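Local coordinates for protein acetyltransferase, GNAT family (Enterococcus faecalis, PDB 1U6M) that probably transfers an acyl group, most likely acetyl from acetyl-CoA as in other GNAT enzymes, to an acceptor that is not known, at residues L60-A65 against G130-D135; E107-E112 against T173-S178; T47-Y52 against D84-E89; A14-V19 against Q38-L43. All blocks are in the same frame, centred on the assembly; numbering follows the deposited sequence.

The four contacts lie on and around the mixed sheet of a GNAT fold, two involving its strands and two its helices and loops. Interactions 3 and 4 are direct neighbours, with centres about 13 Å apart. They touch where Tyr52 OH lies 3.8 Å from Leu43 CD2, and Leu87 also packs against Leu42 and Leu43. Interaction 1 stands apart, its nearest atoms about 6 Å from interaction 4 and its centre about 23 Å from that of interaction 3. Its helix carries a sulfate, probably from the crystallisation liquor, near the place where GNAT enzymes bind the cofactor phosphates. Interaction 2 reaches the same sheet, its centre about 25 Å from that of interaction 1.

Interaction 1 of 4, residues L60-A65 against G130-D135; sequences LVYEHA and GSKLLD. With SO4 (sulfate ion), chain E.
In the GNAT fold, the helix that follows the cofactor-binding loop packs on the sheet; here helix 129-135 sets Lys132 and Leu133 against Leu60 and Tyr62 of strand 59-64. The short axes approach to 9.3 Å and run at 137°. Leu133 makes the apolar part of the contact. Its CG stays beside the backbone N (chi1 -83°), which brings the branched end over the strand although the CB does not point straight at it. Leu133 CG lies 4.0 Å from Tyr62 CB. Leu133 CD2 reaches the strand backbone, 3.9 Å from Tyr62 N and 4.0 Å from Leu60 O.

Lys132 covers the outer end of the tyrosine. Its chain bends at chi3 and chi4, and its CD comes 3.6 Å from Tyr62 CE2, at a slant to the ring. The tyrosine hydroxyl has a stronger partner outside the two segments, the backbone N of Ser2. Tyr62 also packs on Ile4 of the neighbouring strand 3-6.

At the start of the helical segment, Gly130 N gives a weak bond to sulfate O3; Arg125 NH2 also helps to hold the ion. An anion there is consistent with the site for the acetyl-CoA pyrophosphate in relatives. The ammonium of Lys132 adds a weak hydrogen bond across the contact, from NZ to Tyr62 OH at 3.3 Å.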
# COMPACT_ATOMS: atom_id res chain seq x y z
N LEU A 60 -3.64 -4.28 -6.86
CA LEU A 60 -4.75 -5.19 -7.12
C LEU A 60 -6.04 -4.58 -6.61
O LEU A 60 -6.07 -4.07 -5.48
CB LEU A 60 -4.50 -6.55 -6.45
CG LEU A 60 -5.06 -7.85 -6.99
CD1 LEU A 60 -4.67 -8.14 -8.45
CD2 LEU A 60 -4.54 -8.88 -6.09
N VAL A 61 -7.09 -4.64 -7.42
CA VAL A 61 -8.37 -3.99 -7.06
C VAL A 61 -9.39 -5.06 -6.69
O VAL A 61 -9.46 -6.12 -7.34
CB VAL A 61 -8.88 -3.08 -8.29
CG1 VAL A 61 -10.34 -2.77 -8.22
CG2 VAL A 61 -8.11 -1.78 -8.35
N TYR A 62 -10.17 -4.83 -5.64
CA TYR A 62 -11.41 -5.60 -5.44
C TYR A 62 -12.64 -4.82 -5.86
O TYR A 62 -12.99 -3.84 -5.23
CB TYR A 62 -11.56 -6.03 -4.00
CG TYR A 62 -12.65 -7.06 -3.81
CD1 TYR A 62 -13.99 -6.67 -3.66
CD2 TYR A 62 -12.35 -8.41 -3.82
CE1 TYR A 62 -15.00 -7.60 -3.47
CE2 TYR A 62 -13.34 -9.34 -3.67
CZ TYR A 62 -14.65 -8.93 -3.48
OH TYR A 62 -15.59 -9.90 -3.30
N GLU A 63 -13.34 -5.26 -6.88
CA GLU A 63 -14.50 -4.54 -7.41
C GLU A 63 -15.82 -5.10 -6.87
O GLU A 63 -16.11 -6.29 -7.00
CB GLU A 63 -14.47 -4.60 -8.94
CG GLU A 63 -14.96 -3.40 -9.64
CD GLU A 63 -14.87 -3.57 -11.13
OE1 GLU A 63 -13.80 -3.26 -11.70
OE2 GLU A 63 -15.88 -4.01 -11.71
N HIS A 64 -16.58 -4.28 -6.16
CA HIS A 64 -17.85 -4.71 -5.62
C HIS A 64 -18.95 -3.84 -6.23
O HIS A 64 -18.86 -2.63 -6.20
CB HIS A 64 -17.91 -4.65 -4.09
CG HIS A 64 -19.29 -4.95 -3.55
ND1 HIS A 64 -20.18 -3.96 -3.17
CD2 HIS A 64 -19.96 -6.12 -3.44
CE1 HIS A 64 -21.33 -4.51 -2.80
NE2 HIS A 64 -21.22 -5.83 -2.95
N ALA A 65 -19.97 -4.48 -6.79
CA ALA A 65 -21.08 -3.78 -7.48
C ALA A 65 -20.48 -2.86 -8.54
O ALA A 65 -20.85 -1.67 -8.59
CB ALA A 65 -21.97 -2.97 -6.45
N GLY A 130 -10.69 -7.26 2.60
CA GLY A 130 -9.27 -7.26 2.91
C GLY A 130 -8.68 -8.65 2.91
O GLY A 130 -7.56 -8.88 2.44
N SER A 131 -9.47 -9.58 3.43
CA SER A 131 -9.00 -10.90 3.66
C SER A 131 -9.02 -11.61 2.34
O SER A 131 -8.13 -12.40 2.10
CB SER A 131 -9.81 -11.60 4.76
OG SER A 131 -9.91 -13.01 4.48
N LYS A 132 -9.96 -11.31 1.45
CA LYS A 132 -9.90 -11.83 0.06
C LYS A 132 -8.80 -11.26 -0.82
O LYS A 132 -8.29 -11.95 -1.68
CB LYS A 132 -11.18 -11.54 -0.70
CG LYS A 132 -12.36 -12.20 -0.17
CD LYS A 132 -13.50 -11.81 -1.10
CE LYS A 132 -13.53 -12.75 -2.29
NZ LYS A 132 -14.98 -13.07 -2.57
N LEU A 133 -8.49 -9.98 -0.66
CA LEU A 133 -7.38 -9.37 -1.36
C LEU A 133 -6.06 -10.06 -0.95
O LEU A 133 -5.22 -10.36 -1.79
CB LEU A 133 -7.36 -7.83 -1.10
CG LEU A 133 -8.28 -7.00 -2.00
CD1 LEU A 133 -8.35 -5.61 -1.47
CD2 LEU A 133 -7.75 -7.01 -3.43
N LEU A 134 -5.93 -10.33 0.33
CA LEU A 134 -4.77 -10.98 0.89
C LEU A 134 -4.63 -12.43 0.34
O LEU A 134 -3.50 -12.86 0.00
CB LEU A 134 -4.94 -10.92 2.40
CG LEU A 134 -3.98 -11.54 3.37
CD1 LEU A 134 -2.54 -11.04 3.17
CD2 LEU A 134 -4.51 -11.20 4.77
N ASP A 135 -5.74 -13.16 0.19
CA ASP A 135 -5.71 -14.49 -0.45
C ASP A 135 -5.14 -14.49 -1.88
O ASP A 135 -4.69 -15.53 -2.36
CB ASP A 135 -7.12 -15.14 -0.50
CG ASP A 135 -7.63 -15.59 0.86
OD1 ASP A 135 -6.84 -15.67 1.84
OD2 ASP A 135 -8.84 -15.88 0.96
O2 SO4 E . -11.58 -4.93 6.26
O3 SO4 E . -12.32 -6.32 5.33
O4 SO4 E . -13.06 -5.12 6.23

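Interaction 2 of 4, residues E107-E112 against T173-S178; sequences ETLPNE and TTMTIS
Leu109, whose side chain meets Met175 and Thr173, has its backbone N bonded to Glu112 OE1 at 2.8 Å. The N-H points almost straight at the oxygen, 170°, but arrives from above the carboxylate plane. This bond spans the type II turn from Leu109 to Glu112 and steadies it. His184 NE2 of strand 180-188 adds a weak bond to the same oxygen.

The turn leads into strand 112-120, and it lies beside strand 170-177 at the margin of the sheet. Met175 has the largest share of the contact. Its CG stands beside the backbone N (chi1 -44°), and the chain beyond runs out extended toward the loop. Its SD ends 3.4 Å from Glu107 O, a carbonyl that also accepts a hydrogen bond from Asn152 ND2. The terminal Met175 CE packs 3.5 Å from Leu109 CD2, the two chains meeting at a slant. The other branch of the leucine, Leu109 CD1, is 4.0 Å from Thr173 OG1. Both Leu109 and Met175 also rest on His184.

No hydrogen bond joins the two segments. Between them the contact rests on van der Waals packing of Leu109 on the Met175 methyl and on the sulfur beside Glu107 O.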
# COMPACT_ATOMS: atom_id res chain seq x y z
N GLU A 107 11.22 -0.48 5.77
CA GLU A 107 10.28 -1.45 6.29
C GLU A 107 10.33 -2.86 5.67
O GLU A 107 9.73 -3.78 6.20
CB GLU A 107 8.87 -0.85 6.32
CG GLU A 107 8.33 -0.30 5.03
CD GLU A 107 7.07 0.55 5.23
OE1 GLU A 107 6.15 0.58 4.39
OE2 GLU A 107 7.01 1.22 6.26
N THR A 108 11.06 -3.01 4.58
CA THR A 108 11.16 -4.28 3.87
C THR A 108 12.38 -5.11 4.26
O THR A 108 13.32 -4.56 4.81
CB THR A 108 11.10 -4.12 2.32
OG1 THR A 108 12.37 -3.65 1.83
CG2 THR A 108 9.99 -3.18 1.91
N LEU A 109 12.33 -6.41 3.98
CA LEU A 109 13.50 -7.30 3.99
C LEU A 109 13.89 -7.72 2.55
O LEU A 109 13.02 -7.80 1.67
CB LEU A 109 13.24 -8.56 4.81
CG LEU A 109 13.09 -8.46 6.33
CD1 LEU A 109 13.20 -9.85 6.90
CD2 LEU A 109 14.12 -7.50 6.99
N PRO A 110 15.21 -7.99 2.30
CA PRO A 110 15.63 -8.41 0.94
C PRO A 110 14.85 -9.63 0.42
O PRO A 110 14.47 -10.47 1.20
CB PRO A 110 17.13 -8.79 1.14
CG PRO A 110 17.57 -8.05 2.35
CD PRO A 110 16.36 -7.91 3.25
N ASN A 111 14.62 -9.74 -0.88
CA ASN A 111 14.02 -10.97 -1.42
C ASN A 111 12.51 -11.33 -1.14
O ASN A 111 12.01 -12.37 -1.60
CB ASN A 111 14.93 -12.17 -1.07
CG ASN A 111 16.40 -11.95 -1.53
OD1 ASN A 111 17.33 -12.05 -0.71
ND2 ASN A 111 16.59 -11.60 -2.82
N GLU A 112 11.78 -10.47 -0.43
CA GLU A 112 10.32 -10.58 -0.36
C GLU A 112 9.62 -9.70 -1.42
O GLU A 112 10.20 -8.71 -1.91
CB GLU A 112 9.84 -10.27 1.06
CG GLU A 112 9.77 -8.80 1.36
CD GLU A 112 9.78 -8.49 2.81
OE1 GLU A 112 9.83 -7.30 3.15
OE2 GLU A 112 9.76 -9.42 3.62
N THR A 173 11.22 -11.07 11.98
CA THR A 173 12.02 -10.08 12.74
C THR A 173 11.10 -9.12 13.45
O THR A 173 9.89 -9.30 13.42
CB THR A 173 12.96 -9.21 11.84
OG1 THR A 173 13.65 -10.02 10.87
CG2 THR A 173 14.02 -8.46 12.70
N THR A 174 11.69 -8.09 14.07
CA THR A 174 11.00 -6.99 14.73
C THR A 174 11.57 -5.64 14.19
O THR A 174 12.77 -5.51 14.02
CB THR A 174 11.23 -7.09 16.25
OG1 THR A 174 11.11 -8.46 16.66
CG2 THR A 174 10.21 -6.28 17.02
N MET A 175 10.71 -4.67 13.89
CA MET A 175 11.18 -3.33 13.45
C MET A 175 10.59 -2.23 14.33
O MET A 175 9.54 -2.43 14.92
CB MET A 175 10.80 -3.04 11.99
CG MET A 175 11.06 -4.20 11.07
SD MET A 175 11.06 -3.86 9.30
CE MET A 175 12.06 -5.26 8.79
N THR A 176 11.28 -1.09 14.42
CA THR A 176 10.71 0.13 15.02
C THR A 176 10.67 1.20 13.94
O THR A 176 11.71 1.61 13.45
CB THR A 176 11.55 0.65 16.22
OG1 THR A 176 11.82 -0.43 17.12
CG2 THR A 176 10.83 1.80 16.96
N ILE A 177 9.48 1.65 13.56
CA ILE A 177 9.40 2.72 12.57
C ILE A 177 8.54 3.87 13.10
O ILE A 177 7.39 3.66 13.49
CB ILE A 177 8.95 2.22 11.15
N SER A 178 9.13 5.08 13.12
CA SER A 178 8.52 6.30 13.70
C SER A 178 7.90 6.07 15.09
O SER A 178 6.79 6.54 15.36
CB SER A 178 7.49 6.91 12.73
OG SER A 178 8.08 7.30 11.50

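Interaction 3 of 4, residues T47-Y52 against D84-E89; sequences TAYPTY and DEPLRE
The ring of Tyr49 has Pro86 over one face and Glu89 at its edge. Pro86 CA stands 4.2 Å above the ring plane, offset toward the rim, and Pro86 CB comes closer to the ring atoms, 3.5 Å from Tyr49 CG. Near the ring plane Glu89 OE1 lies 3.6 Å from Tyr49 CE2. The carboxylate is turned almost upright to the ring, 85° between planes. A carboxylate oxygen beside a polarised aromatic C-H is probably mildly favourable.

The second ring, Tyr52, meets the helix at a slant. With CG anti to the backbone N (chi1 -178°), it reaches Pro86 and then Leu87. Tyr52 CB touches Pro86 CB at 3.7 Å. Farther out, Tyr52 OH is 3.6 Å from Leu87 CG. The pyrrolidine of Pro86 is thus held between the two tyrosines and Thr51, whose OG1 is 3.5 Å from Pro86 CG.

The polar link is indirect. One water bonds to Tyr52 OH at 2.8 Å and donates to Asp84 OD1 at 2.7 Å. The main partner of that carboxylate oxygen is Arg53 NE, in a salt bridge. The other oxygen, Asp84 OD2, lies close to the like charge of Glu105.

Residues 49-52 form a type I turn between helix 36-47 and strand 59-64. Helix 85-93 sits between strands 67-76 and 112-120, which many GNAT proteins join by a shorter connection. The contact joins this helix, apparently an insertion in the GNAT fold, to the turn after helix 36-47; Tyr52 and Leu87 also touch that helix.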
# COMPACT_ATOMS: atom_id res chain seq x y z
N THR A 47 -0.11 8.20 -9.33
CA THR A 47 -0.71 6.91 -9.71
C THR A 47 -0.42 6.43 -11.15
O THR A 47 -0.32 5.21 -11.41
CB THR A 47 -2.22 7.08 -9.42
OG1 THR A 47 -2.51 6.50 -8.15
CG2 THR A 47 -3.07 6.63 -10.46
N ALA A 48 -0.24 7.39 -12.06
CA ALA A 48 0.01 7.10 -13.46
C ALA A 48 1.45 6.69 -13.70
O ALA A 48 1.73 6.08 -14.70
CB ALA A 48 -0.39 8.29 -14.36
N TYR A 49 2.37 6.94 -12.76
CA TYR A 49 3.78 6.49 -12.87
C TYR A 49 3.96 5.02 -12.50
O TYR A 49 3.60 4.61 -11.40
CB TYR A 49 4.67 7.31 -11.93
CG TYR A 49 4.81 8.78 -12.29
CD1 TYR A 49 3.73 9.66 -12.16
CD2 TYR A 49 6.04 9.30 -12.75
CE1 TYR A 49 3.85 10.99 -12.49
CE2 TYR A 49 6.19 10.69 -13.09
CZ TYR A 49 5.10 11.50 -12.95
OH TYR A 49 5.20 12.81 -13.27
N PRO A 50 4.54 4.22 -13.41
CA PRO A 50 4.78 2.77 -13.26
C PRO A 50 5.43 2.34 -11.95
O PRO A 50 5.05 1.28 -11.35
CB PRO A 50 5.74 2.48 -14.42
CG PRO A 50 5.22 3.43 -15.53
CD PRO A 50 5.03 4.72 -14.73
N THR A 51 6.40 3.17 -11.52
CA THR A 51 7.24 2.96 -10.33
C THR A 51 6.71 3.59 -9.03
O THR A 51 7.25 3.34 -7.94
CB THR A 51 8.70 3.47 -10.53
OG1 THR A 51 8.72 4.89 -10.55
CG2 THR A 51 9.34 2.98 -11.85
N TYR A 52 5.66 4.39 -9.10
CA TYR A 52 5.13 5.01 -7.87
C TYR A 52 4.63 3.94 -6.86
O TYR A 52 4.07 2.90 -7.26
CB TYR A 52 4.03 6.03 -8.20
CG TYR A 52 3.49 6.72 -6.98
CD1 TYR A 52 4.38 7.34 -6.07
CD2 TYR A 52 2.10 6.80 -6.74
CE1 TYR A 52 3.90 7.95 -4.91
CE2 TYR A 52 1.61 7.44 -5.56
CZ TYR A 52 2.55 8.01 -4.67
OH TYR A 52 2.12 8.64 -3.51
N ASP A 84 8.65 6.68 -3.95
CA ASP A 84 8.10 8.02 -3.63
C ASP A 84 8.52 9.14 -4.55
O ASP A 84 7.87 10.21 -4.54
CB ASP A 84 8.39 8.39 -2.19
CG ASP A 84 7.59 7.52 -1.17
OD1 ASP A 84 6.39 7.18 -1.42
OD2 ASP A 84 8.18 7.17 -0.13
N GLU A 85 9.55 8.87 -5.37
CA GLU A 85 10.05 9.83 -6.36
C GLU A 85 8.96 10.41 -7.25
O GLU A 85 8.90 11.62 -7.37
CB GLU A 85 11.18 9.29 -7.28
CG GLU A 85 12.42 8.72 -6.59
CD GLU A 85 13.53 8.32 -7.59
OE1 GLU A 85 13.32 8.44 -8.83
OE2 GLU A 85 14.60 7.90 -7.16
N PRO A 86 8.14 9.56 -7.92
CA PRO A 86 7.03 10.10 -8.72
C PRO A 86 6.16 11.19 -8.04
O PRO A 86 5.81 12.17 -8.72
CB PRO A 86 6.23 8.84 -9.09
CG PRO A 86 7.35 7.80 -9.27
CD PRO A 86 8.21 8.08 -8.08
N LEU A 87 5.82 11.02 -6.75
CA LEU A 87 5.01 12.04 -6.04
C LEU A 87 5.81 13.35 -5.87
O LEU A 87 5.24 14.42 -5.97
CB LEU A 87 4.55 11.57 -4.64
CG LEU A 87 3.16 11.98 -4.12
CD1 LEU A 87 2.97 12.12 -2.53
CD2 LEU A 87 2.38 13.07 -4.91
N ARG A 88 7.10 13.26 -5.57
CA ARG A 88 7.99 14.45 -5.52
C ARG A 88 8.07 15.20 -6.87
O ARG A 88 8.05 16.41 -6.90
CB ARG A 88 9.37 14.04 -5.04
CG ARG A 88 9.31 13.30 -3.66
CD ARG A 88 10.62 13.29 -2.93
NE ARG A 88 10.55 12.50 -1.72
CZ ARG A 88 10.04 12.94 -0.58
NH1 ARG A 88 9.59 14.18 -0.50
NH2 ARG A 88 10.00 12.14 0.47
N GLU A 89 8.11 14.47 -7.98
CA GLU A 89 8.06 15.00 -9.31
C GLU A 89 6.77 15.73 -9.61
O GLU A 89 6.80 16.81 -10.20
CB GLU A 89 8.20 13.87 -10.34
CG GLU A 89 9.62 13.34 -10.58
CD GLU A 89 9.63 12.29 -11.74
OE1 GLU A 89 9.21 12.67 -12.92
OE2 GLU A 89 10.02 11.09 -11.43
O HOH W 1 3.98 8.45 -1.44

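Interaction 4 of 4, residues A14-V19 against Q38-L43; sequences AIARLV and QMIDLL
With CG beside the backbone N (chi1 -74°) and the chain extended from CG to NE, Arg17 brings its guanidinium round to Ile40, although its CB points away from helix 36-47. In Ile40, CG1 stands beside the backbone N (chi1 -70°), leaving both CG2 and CD1 turned to the arginine. Ile40 CG2 lies over one face of the guanidinium, 3.8 Å above its plane and toward the rim. Ile40 CD1 is 3.6 Å from Arg17 NH1. The two chains cross at about a right angle.

Beneath this outer pair the helices come close at an alanine. Ala16 CB is 3.4 Å from Ile40 O and 3.6 Å from Leu43 CB. The small side chain lets the short axes approach to 8.4 Å, with directions 124° apart. Val19 CG1 and Leu43 CD2 continue the apolar seam at 4.1 Å, and Leu43 goes on to Leu23 of helix 12-25.

These are the first two helices of the GNAT fold, packed together on one side of the sheet. No hydrogen bond or salt bridge crosses between the segments. Hydrophobic packing holds the pair, and the exposed Arg17 probably screens its outer edge, the guanidinium face against the CG2 methyl of Ile40.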
# COMPACT_ATOMS: atom_id res chain seq x y z
N ALA A 14 -9.85 6.82 -7.48
CA ALA A 14 -10.30 5.89 -6.43
C ALA A 14 -9.15 5.47 -5.51
O ALA A 14 -9.30 5.43 -4.32
CB ALA A 14 -11.05 4.61 -7.06
N ILE A 15 -7.99 5.20 -6.09
CA ILE A 15 -6.81 4.87 -5.34
C ILE A 15 -6.40 6.06 -4.47
O ILE A 15 -6.12 5.90 -3.28
CB ILE A 15 -5.60 4.52 -6.32
CG1 ILE A 15 -5.85 3.26 -7.11
CG2 ILE A 15 -4.29 4.45 -5.56
CD1 ILE A 15 -4.87 3.12 -8.30
N ALA A 16 -6.41 7.26 -5.08
CA ALA A 16 -6.05 8.51 -4.37
C ALA A 16 -6.94 8.77 -3.14
O ALA A 16 -6.44 9.17 -2.07
CB ALA A 16 -6.06 9.71 -5.37
N ARG A 17 -8.24 8.48 -3.25
CA ARG A 17 -9.18 8.67 -2.13
C ARG A 17 -8.86 7.74 -0.97
O ARG A 17 -8.94 8.12 0.22
CB ARG A 17 -10.63 8.49 -2.58
CG ARG A 17 -11.08 9.66 -3.38
CD ARG A 17 -12.50 9.58 -4.08
NE ARG A 17 -12.34 10.42 -5.30
CZ ARG A 17 -12.37 11.76 -5.34
NH1 ARG A 17 -12.64 12.50 -4.26
NH2 ARG A 17 -12.15 12.38 -6.49
N LEU A 18 -8.50 6.50 -1.34
CA LEU A 18 -8.16 5.50 -0.38
C LEU A 18 -6.83 5.84 0.30
O LEU A 18 -6.71 5.71 1.53
CB LEU A 18 -8.15 4.11 -1.05
CG LEU A 18 -9.51 3.54 -1.46
CD1 LEU A 18 -9.32 2.29 -2.33
CD2 LEU A 18 -10.36 3.26 -0.20
N VAL A 19 -5.83 6.25 -0.48
CA VAL A 19 -4.52 6.71 0.04
C VAL A 19 -4.63 7.94 0.96
O VAL A 19 -4.01 7.98 2.01
CB VAL A 19 -3.47 6.98 -1.11
CG1 VAL A 19 -2.20 7.52 -0.55
CG2 VAL A 19 -3.17 5.69 -1.82
N GLN A 38 -7.07 18.94 -3.54
CA GLN A 38 -5.78 19.11 -4.26
C GLN A 38 -4.87 17.94 -3.97
O GLN A 38 -4.18 17.50 -4.85
CB GLN A 38 -5.01 20.42 -3.93
CG GLN A 38 -5.81 21.72 -4.04
CD GLN A 38 -5.11 22.98 -3.44
OE1 GLN A 38 -4.58 22.99 -2.27
NE2 GLN A 38 -5.14 24.05 -4.22
N MET A 39 -4.87 17.46 -2.73
CA MET A 39 -4.11 16.27 -2.39
C MET A 39 -4.58 15.05 -3.22
O MET A 39 -3.74 14.31 -3.72
CB MET A 39 -4.04 15.96 -0.88
CG MET A 39 -2.92 14.89 -0.52
SD MET A 39 -1.13 15.38 -0.71
CE MET A 39 -1.26 16.66 0.45
N ILE A 40 -5.88 14.88 -3.42
CA ILE A 40 -6.43 13.79 -4.21
C ILE A 40 -5.94 13.91 -5.64
O ILE A 40 -5.43 12.92 -6.19
CB ILE A 40 -7.97 13.69 -4.03
CG1 ILE A 40 -8.27 13.21 -2.60
CG2 ILE A 40 -8.61 12.79 -5.08
CD1 ILE A 40 -9.75 13.11 -2.22
N ASP A 41 -6.00 15.11 -6.23
CA ASP A 41 -5.48 15.33 -7.59
C ASP A 41 -3.98 15.01 -7.77
O ASP A 41 -3.56 14.46 -8.78
CB ASP A 41 -5.79 16.78 -8.06
CG ASP A 41 -7.31 16.98 -8.44
OD1 ASP A 41 -8.21 16.79 -7.59
OD2 ASP A 41 -7.64 17.33 -9.59
N LEU A 42 -3.18 15.34 -6.77
CA LEU A 42 -1.75 15.14 -6.80
C LEU A 42 -1.45 13.64 -6.74
O LEU A 42 -0.73 13.12 -7.56
CB LEU A 42 -1.13 15.87 -5.58
CG LEU A 42 -1.09 17.42 -5.63
CD1 LEU A 42 -0.66 18.04 -4.23
CD2 LEU A 42 -0.21 17.99 -6.76
N LEU A 43 -1.99 12.96 -5.72
CA LEU A 43 -1.96 11.51 -5.61
C LEU A 43 -2.38 10.83 -6.90
O LEU A 43 -1.62 9.97 -7.40
CB LEU A 43 -2.86 11.06 -4.44
CG LEU A 43 -2.34 11.47 -3.07
CD1 LEU A 43 -3.40 11.28 -1.91
CD2 LEU A 43 -0.97 10.71 -2.75